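Beta-glycosidase (PDB 6T2R) acts as a family 16 glycoside hydrolase from a gut bacterium, an endo-acting O-glycanase that probably cuts within the sugar chains of mucin. Local coordinates at residues T60-D64 with D65-E69; D193-D197 with S198-H202; G242-P246 with A247-V251. One frame throughout, in Å; residues are numbered along the deposited sequence.

Overall arrangement
The three local contacts come in series along the chain of a family 16 glycoside hydrolase built largely of antiparallel strands. Interactions 1 and 3 lie on the same side of the chain's centre, about 16 Å apart between centres and about 7 Å between nearest atoms. Both are short 3-10 turns on the way into a strand, 68-71 and 251-263 respectively, and both rest side chains on strands 74-81 and 92-98. Interaction 2 is the tip of the hairpin 187-195/198-203 on the opposite side, its centre about 32 Å from that of interaction 1 and about 34 Å from that of interaction 3. Together they illustrate how side chains and backbone groups fix the turns that connect strands.

Interaction 1 of 3, residues T60-D64 with D65-E69; sequences TQSFD and DRCYE
D64 and R66 form a side-on salt bridge in which the guanidinium offers NE to OD1 (3.1 Å) and NH2 to OD2 (2.5 Å). Both oxygens lie almost in the guanidinium plane, but the nitrogens reach them from above the carboxylate, the two planes being 39° apart. A bend at chi3 (-59°) folds the arginine back to its partner, and its NH1 has a second acid in D83.

Backbone N-H groups add further bonds. R66 N gives a nearly straight one of 2.9 Å to D64 OD1, from the same face as NE, making an Asx turn at the start of the 3-10 segment 65-67, which leads into strand 68-71; C67 N meets D64 O at 2.9 Å. Just before this segment, S62 OG accepts from D64 N (2.9 Å) in an ST turn.

Y68 closes the loop from its ring edge: OH stands 2.8 Å from S62 O, which lies in the ring plane, although its proton may go instead to G96 O. Water 1 links this OH (2.8 Å) with Q61 OE1 and accepts from S62 N.

C67 SG makes looser contacts, 4.3 Å from S62 CB and as far from D64 CB, and the C67 side chain also touches L93 of strand 92-98.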
# COMPACT_ATOMS: atom_id res chain seq x y z
N THR A 60 11.98 -8.94 5.85
CA THR A 60 12.59 -8.09 6.90
C THR A 60 11.55 -7.76 7.97
O THR A 60 11.93 -7.07 8.96
CB THR A 60 13.14 -6.84 6.21
OG1 THR A 60 12.06 -6.24 5.48
CG2 THR A 60 14.31 -7.18 5.31
N GLN A 61 10.29 -8.17 7.74
CA GLN A 61 9.14 -7.68 8.53
C GLN A 61 9.37 -8.18 9.94
O GLN A 61 9.91 -9.30 10.06
CB GLN A 61 7.82 -8.13 7.91
CG GLN A 61 7.60 -7.54 6.52
CD GLN A 61 7.46 -6.02 6.44
OE1 GLN A 61 6.93 -5.38 7.35
NE2 GLN A 61 7.93 -5.44 5.34
N SER A 62 9.09 -7.35 10.94
CA SER A 62 9.59 -7.57 12.33
C SER A 62 8.59 -7.04 13.36
O SER A 62 7.94 -6.00 13.08
CB SER A 62 10.92 -6.92 12.51
OG SER A 62 11.31 -6.90 13.86
N PHE A 63 8.51 -7.71 14.51
CA PHE A 63 7.73 -7.25 15.69
C PHE A 63 8.61 -6.35 16.57
O PHE A 63 8.10 -5.78 17.52
CB PHE A 63 7.13 -8.43 16.46
CG PHE A 63 6.04 -9.16 15.72
CD1 PHE A 63 5.39 -8.59 14.63
CD2 PHE A 63 5.67 -10.43 16.11
CE1 PHE A 63 4.40 -9.28 13.96
CE2 PHE A 63 4.66 -11.11 15.44
CZ PHE A 63 4.03 -10.53 14.37
N ASP A 64 9.86 -6.13 16.20
CA ASP A 64 10.81 -5.30 16.99
C ASP A 64 10.27 -3.87 17.15
O ASP A 64 10.09 -3.18 16.13
CB ASP A 64 12.21 -5.24 16.36
CG ASP A 64 13.23 -4.87 17.39
OD1 ASP A 64 12.98 -3.87 18.13
OD2 ASP A 64 14.23 -5.60 17.51
N ASP A 65 10.17 -3.40 18.40
CA ASP A 65 9.67 -2.05 18.74
C ASP A 65 10.53 -0.97 18.09
O ASP A 65 10.05 0.14 17.85
CB ASP A 65 9.61 -1.84 20.25
CG ASP A 65 8.47 -2.59 20.89
OD1 ASP A 65 7.48 -2.86 20.19
OD2 ASP A 65 8.58 -2.91 22.09
N ARG A 66 11.77 -1.29 17.76
CA ARG A 66 12.67 -0.29 17.14
C ARG A 66 12.25 -0.02 15.70
O ARG A 66 12.90 0.84 15.07
CB ARG A 66 14.11 -0.76 17.24
CG ARG A 66 14.69 -0.71 18.66
CD ARG A 66 16.05 -1.36 18.71
NE ARG A 66 15.91 -2.74 18.27
CZ ARG A 66 16.90 -3.58 17.94
NH1 ARG A 66 18.17 -3.22 17.99
NH2 ARG A 66 16.61 -4.82 17.56
N CYS A 67 11.24 -0.71 15.17
CA CYS A 67 10.80 -0.51 13.76
C CYS A 67 9.54 0.39 13.70
O CYS A 67 9.05 0.69 12.60
CB CYS A 67 10.57 -1.85 13.10
SG CYS A 67 12.11 -2.77 12.80
N TYR A 68 9.01 0.80 14.85
CA TYR A 68 7.69 1.46 14.99
C TYR A 68 7.82 2.66 15.91
O TYR A 68 8.55 2.57 16.90
CB TYR A 68 6.67 0.48 15.57
CG TYR A 68 6.50 -0.75 14.72
CD1 TYR A 68 7.37 -1.81 14.84
CD2 TYR A 68 5.49 -0.82 13.79
CE1 TYR A 68 7.22 -2.95 14.06
CE2 TYR A 68 5.35 -1.93 12.97
CZ TYR A 68 6.20 -3.00 13.12
OH TYR A 68 6.02 -4.11 12.35
N GLU A 69 7.18 3.77 15.56
CA GLU A 69 7.08 4.97 16.43
C GLU A 69 5.78 5.72 16.14
O GLU A 69 5.36 5.72 14.99
CB GLU A 69 8.32 5.84 16.27
CG GLU A 69 8.44 6.84 17.39
CD GLU A 69 9.60 7.81 17.26
OE1 GLU A 69 9.58 8.82 17.99
OE2 GLU A 69 10.50 7.55 16.41
O HOH W 1 6.70 -5.57 10.08

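Interaction 2 of 3, residues D193-D197 with S198-H202; sequences DFWPD and SLVFH
F194 and L199 lie side by side and point the same way, the leucine methyl CD2 3.6 Å from the ring carbon F194 CD2. On the other face of the hairpin, V200 CG2 meets the indole of W195 at its edge, 4.1 Å from CD1. Along that same face the imidazole of H202 presents its CE1 edge to D193 OD2 at 3.3 Å, the side chains crossing at about a right angle. Water 2 bridges this pair, donating to D193 OD1 and lying in the ring plane beside H202 ND1, 2.7 Å away. D193 OD1 is also held by a salt bridge from R109.

Behind these side chains stands the backbone ladder: D193 N to V200 O at 2.7 Å, V200 N back to D193 O, and W195 N to S198 O, with S198 N reaching W195 O only weakly (3.4 Å). At the tip, S198 OG, with chi1 61° setting it between N and the carbonyl carbon, donates to D197 OD1 (3.0 Å) from well above the carboxylate plane. The type I turn W195-S198, with P196 and D197 at its corner, makes this a tight antiparallel beta hairpin, part of the beta sandwich characteristic of family 16.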
# COMPACT_ATOMS: atom_id res chain seq x y z
N ASP A 193 -8.72 4.75 -6.92
CA ASP A 193 -10.20 4.68 -6.97
C ASP A 193 -10.60 3.34 -7.60
O ASP A 193 -10.04 3.00 -8.71
CB ASP A 193 -10.78 5.84 -7.78
CG ASP A 193 -10.45 7.23 -7.24
OD1 ASP A 193 -9.99 7.33 -6.06
OD2 ASP A 193 -10.65 8.21 -8.01
N PHE A 194 -11.47 2.60 -6.90
CA PHE A 194 -12.06 1.32 -7.38
C PHE A 194 -13.42 1.60 -8.03
O PHE A 194 -14.31 2.15 -7.35
CB PHE A 194 -12.28 0.34 -6.23
CG PHE A 194 -11.02 -0.25 -5.64
CD1 PHE A 194 -10.24 0.47 -4.74
CD2 PHE A 194 -10.63 -1.54 -5.96
CE1 PHE A 194 -9.11 -0.08 -4.17
CE2 PHE A 194 -9.51 -2.09 -5.37
CZ PHE A 194 -8.74 -1.36 -4.48
N TRP A 195 -13.55 1.26 -9.31
CA TRP A 195 -14.84 1.25 -10.05
C TRP A 195 -15.06 -0.14 -10.64
O TRP A 195 -14.10 -0.91 -10.82
CB TRP A 195 -14.87 2.32 -11.13
CG TRP A 195 -14.52 3.71 -10.66
CD1 TRP A 195 -13.39 4.42 -10.96
CD2 TRP A 195 -15.31 4.56 -9.81
NE1 TRP A 195 -13.44 5.66 -10.39
CE2 TRP A 195 -14.61 5.78 -9.68
CE3 TRP A 195 -16.56 4.44 -9.22
CZ2 TRP A 195 -15.10 6.85 -8.95
CZ3 TRP A 195 -17.05 5.51 -8.49
CH2 TRP A 195 -16.33 6.69 -8.36
N PRO A 196 -16.31 -0.47 -11.01
CA PRO A 196 -16.62 -1.76 -11.62
C PRO A 196 -15.78 -2.08 -12.86
O PRO A 196 -15.45 -3.23 -13.04
CB PRO A 196 -18.11 -1.65 -12.00
CG PRO A 196 -18.64 -0.67 -10.94
CD PRO A 196 -17.52 0.35 -10.82
N ASP A 197 -15.41 -1.06 -13.65
CA ASP A 197 -14.80 -1.27 -14.98
C ASP A 197 -13.35 -0.79 -15.01
O ASP A 197 -12.78 -0.77 -16.11
CB ASP A 197 -15.57 -0.50 -16.04
CG ASP A 197 -15.25 0.99 -16.02
OD1 ASP A 197 -15.21 1.59 -14.94
OD2 ASP A 197 -15.07 1.54 -17.09
N SER A 198 -12.78 -0.34 -13.90
CA SER A 198 -11.46 0.34 -13.92
C SER A 198 -10.96 0.68 -12.53
O SER A 198 -11.79 0.95 -11.62
CB SER A 198 -11.50 1.58 -14.75
OG SER A 198 -12.45 2.48 -14.18
N LEU A 199 -9.64 0.75 -12.39
CA LEU A 199 -8.95 1.37 -11.25
C LEU A 199 -8.33 2.67 -11.76
O LEU A 199 -7.81 2.64 -12.88
CB LEU A 199 -7.88 0.44 -10.67
CG LEU A 199 -8.32 -0.96 -10.24
CD1 LEU A 199 -7.15 -1.66 -9.53
CD2 LEU A 199 -9.57 -0.94 -9.37
N VAL A 200 -8.37 3.75 -10.98
CA VAL A 200 -7.71 5.05 -11.32
C VAL A 200 -6.76 5.43 -10.18
O VAL A 200 -7.24 5.56 -9.04
CB VAL A 200 -8.72 6.18 -11.55
CG1 VAL A 200 -8.00 7.44 -12.00
CG2 VAL A 200 -9.83 5.78 -12.53
N PHE A 201 -5.46 5.59 -10.52
CA PHE A 201 -4.36 5.90 -9.58
C PHE A 201 -4.07 7.40 -9.61
O PHE A 201 -4.03 7.97 -10.69
CB PHE A 201 -3.11 5.10 -9.95
CG PHE A 201 -3.25 3.62 -9.69
CD1 PHE A 201 -2.94 3.07 -8.44
CD2 PHE A 201 -3.69 2.78 -10.68
CE1 PHE A 201 -3.08 1.70 -8.21
CE2 PHE A 201 -3.82 1.41 -10.45
CZ PHE A 201 -3.50 0.87 -9.23
N HIS A 202 -3.88 7.99 -8.44
CA HIS A 202 -3.62 9.43 -8.25
C HIS A 202 -2.43 9.55 -7.31
O HIS A 202 -2.29 8.71 -6.42
CB HIS A 202 -4.83 10.17 -7.68
CG HIS A 202 -6.02 10.17 -8.57
ND1 HIS A 202 -7.06 9.28 -8.41
CD2 HIS A 202 -6.32 10.93 -9.66
CE1 HIS A 202 -7.98 9.51 -9.35
NE2 HIS A 202 -7.53 10.52 -10.14
O HOH W 2 -7.25 8.03 -6.00

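Interaction 3 of 3, residues G242-P246 with A247-V251; sequences GTVDP and ADLPV
D245 O accepts from D248 N at 2.8 Å and P246 O from L249 N at 2.9 Å, two overlapping backbone hydrogen bonds with the three-residue spacing of a 3-10 turn. In both the donor sits above the carbonyl plane rather than in it.

The side chain of D245 tops the start of this turn. With chi1 at -177°, its carboxylate is swung back beside its own carbonyl carbon, where OD1 accepts from A247 N at 3.0 Å. The amide approaches from above the carboxylate plane, and the methyl of A247 lies 3.2 Å from the same oxygen, so amide and methyl together border OD1. This is an Asx turn at the N-terminal end of the 3-10 segment. P246, where the 3-10 segment begins, has no N-H to offer and so loses no bond there.

On the side away from the carboxylates, V244 CG1 and L249 CD1 touch at 4.0 Å, their side chains crossing at about a right angle. L249 CG also comes 4.0 Å from P246 CA, and the leucine packs with V244 and P246 against Y92 of strand 92-98. The chain then passes a cis peptide before P250 into strand 251-263.

D248 OD2 lies 4.4 Å from D245 OD2, and the two acids would probably repel each other if left alone. D248 OD2, however, accepts hydrogen bonds from the backbone N of K120 and from H152 NE2, while D245 OD1 takes A247 N; these donors probably offset the repulsion and help both acids remain ionised.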
# COMPACT_ATOMS: atom_id res chain seq x y z
N GLY A 242 17.53 -3.55 -5.55
CA GLY A 242 19.00 -3.66 -5.57
C GLY A 242 19.52 -3.76 -4.16
O GLY A 242 18.70 -4.01 -3.22
N THR A 243 20.82 -3.57 -3.97
CA THR A 243 21.47 -3.87 -2.67
C THR A 243 21.17 -2.73 -1.70
O THR A 243 21.06 -1.57 -2.11
CB THR A 243 22.98 -4.09 -2.82
OG1 THR A 243 23.52 -2.96 -3.52
CG2 THR A 243 23.33 -5.37 -3.55
N VAL A 244 21.12 -3.06 -0.42
CA VAL A 244 21.03 -2.06 0.68
C VAL A 244 22.42 -1.48 0.98
O VAL A 244 23.36 -2.26 1.12
CB VAL A 244 20.43 -2.71 1.94
CG1 VAL A 244 20.32 -1.68 3.05
CG2 VAL A 244 19.10 -3.40 1.66
N ASP A 245 22.50 -0.17 1.19
CA ASP A 245 23.68 0.52 1.78
C ASP A 245 23.40 0.84 3.24
O ASP A 245 22.69 1.80 3.56
CB ASP A 245 24.03 1.78 1.00
CG ASP A 245 25.28 2.45 1.54
OD1 ASP A 245 25.86 1.95 2.54
OD2 ASP A 245 25.62 3.48 0.99
N PRO A 246 23.99 0.08 4.19
CA PRO A 246 23.63 0.20 5.60
C PRO A 246 23.94 1.62 6.07
O PRO A 246 23.32 2.06 6.99
CB PRO A 246 24.50 -0.84 6.31
CG PRO A 246 25.65 -1.08 5.37
CD PRO A 246 25.08 -0.88 3.98
N ALA A 247 24.85 2.32 5.39
CA ALA A 247 25.21 3.73 5.71
C ALA A 247 23.99 4.64 5.62
O ALA A 247 24.05 5.74 6.18
CB ALA A 247 26.29 4.24 4.79
N ASP A 248 22.96 4.24 4.88
CA ASP A 248 21.71 5.03 4.66
C ASP A 248 20.66 4.65 5.70
O ASP A 248 19.51 5.18 5.60
CB ASP A 248 21.14 4.78 3.26
CG ASP A 248 21.84 5.55 2.16
OD1 ASP A 248 22.67 6.46 2.47
OD2 ASP A 248 21.54 5.25 1.02
N LEU A 249 21.01 3.79 6.66
CA LEU A 249 20.09 3.38 7.75
C LEU A 249 20.51 4.04 9.07
O LEU A 249 21.66 4.40 9.25
CB LEU A 249 20.09 1.86 7.86
CG LEU A 249 19.82 1.12 6.55
CD1 LEU A 249 19.68 -0.36 6.80
CD2 LEU A 249 18.59 1.65 5.84
N PRO A 250 19.56 4.21 10.02
CA PRO A 250 18.17 3.78 9.82
C PRO A 250 17.40 4.72 8.87
O PRO A 250 17.86 5.82 8.59
CB PRO A 250 17.60 3.84 11.25
CG PRO A 250 18.35 4.98 11.88
CD PRO A 250 19.75 4.83 11.33
N VAL A 251 16.28 4.24 8.34
CA VAL A 251 15.42 5.02 7.41
C VAL A 251 13.98 4.91 7.90
O VAL A 251 13.61 3.86 8.49
CB VAL A 251 15.63 4.54 5.97
CG1 VAL A 251 15.00 3.18 5.73
CG2 VAL A 251 15.11 5.58 4.99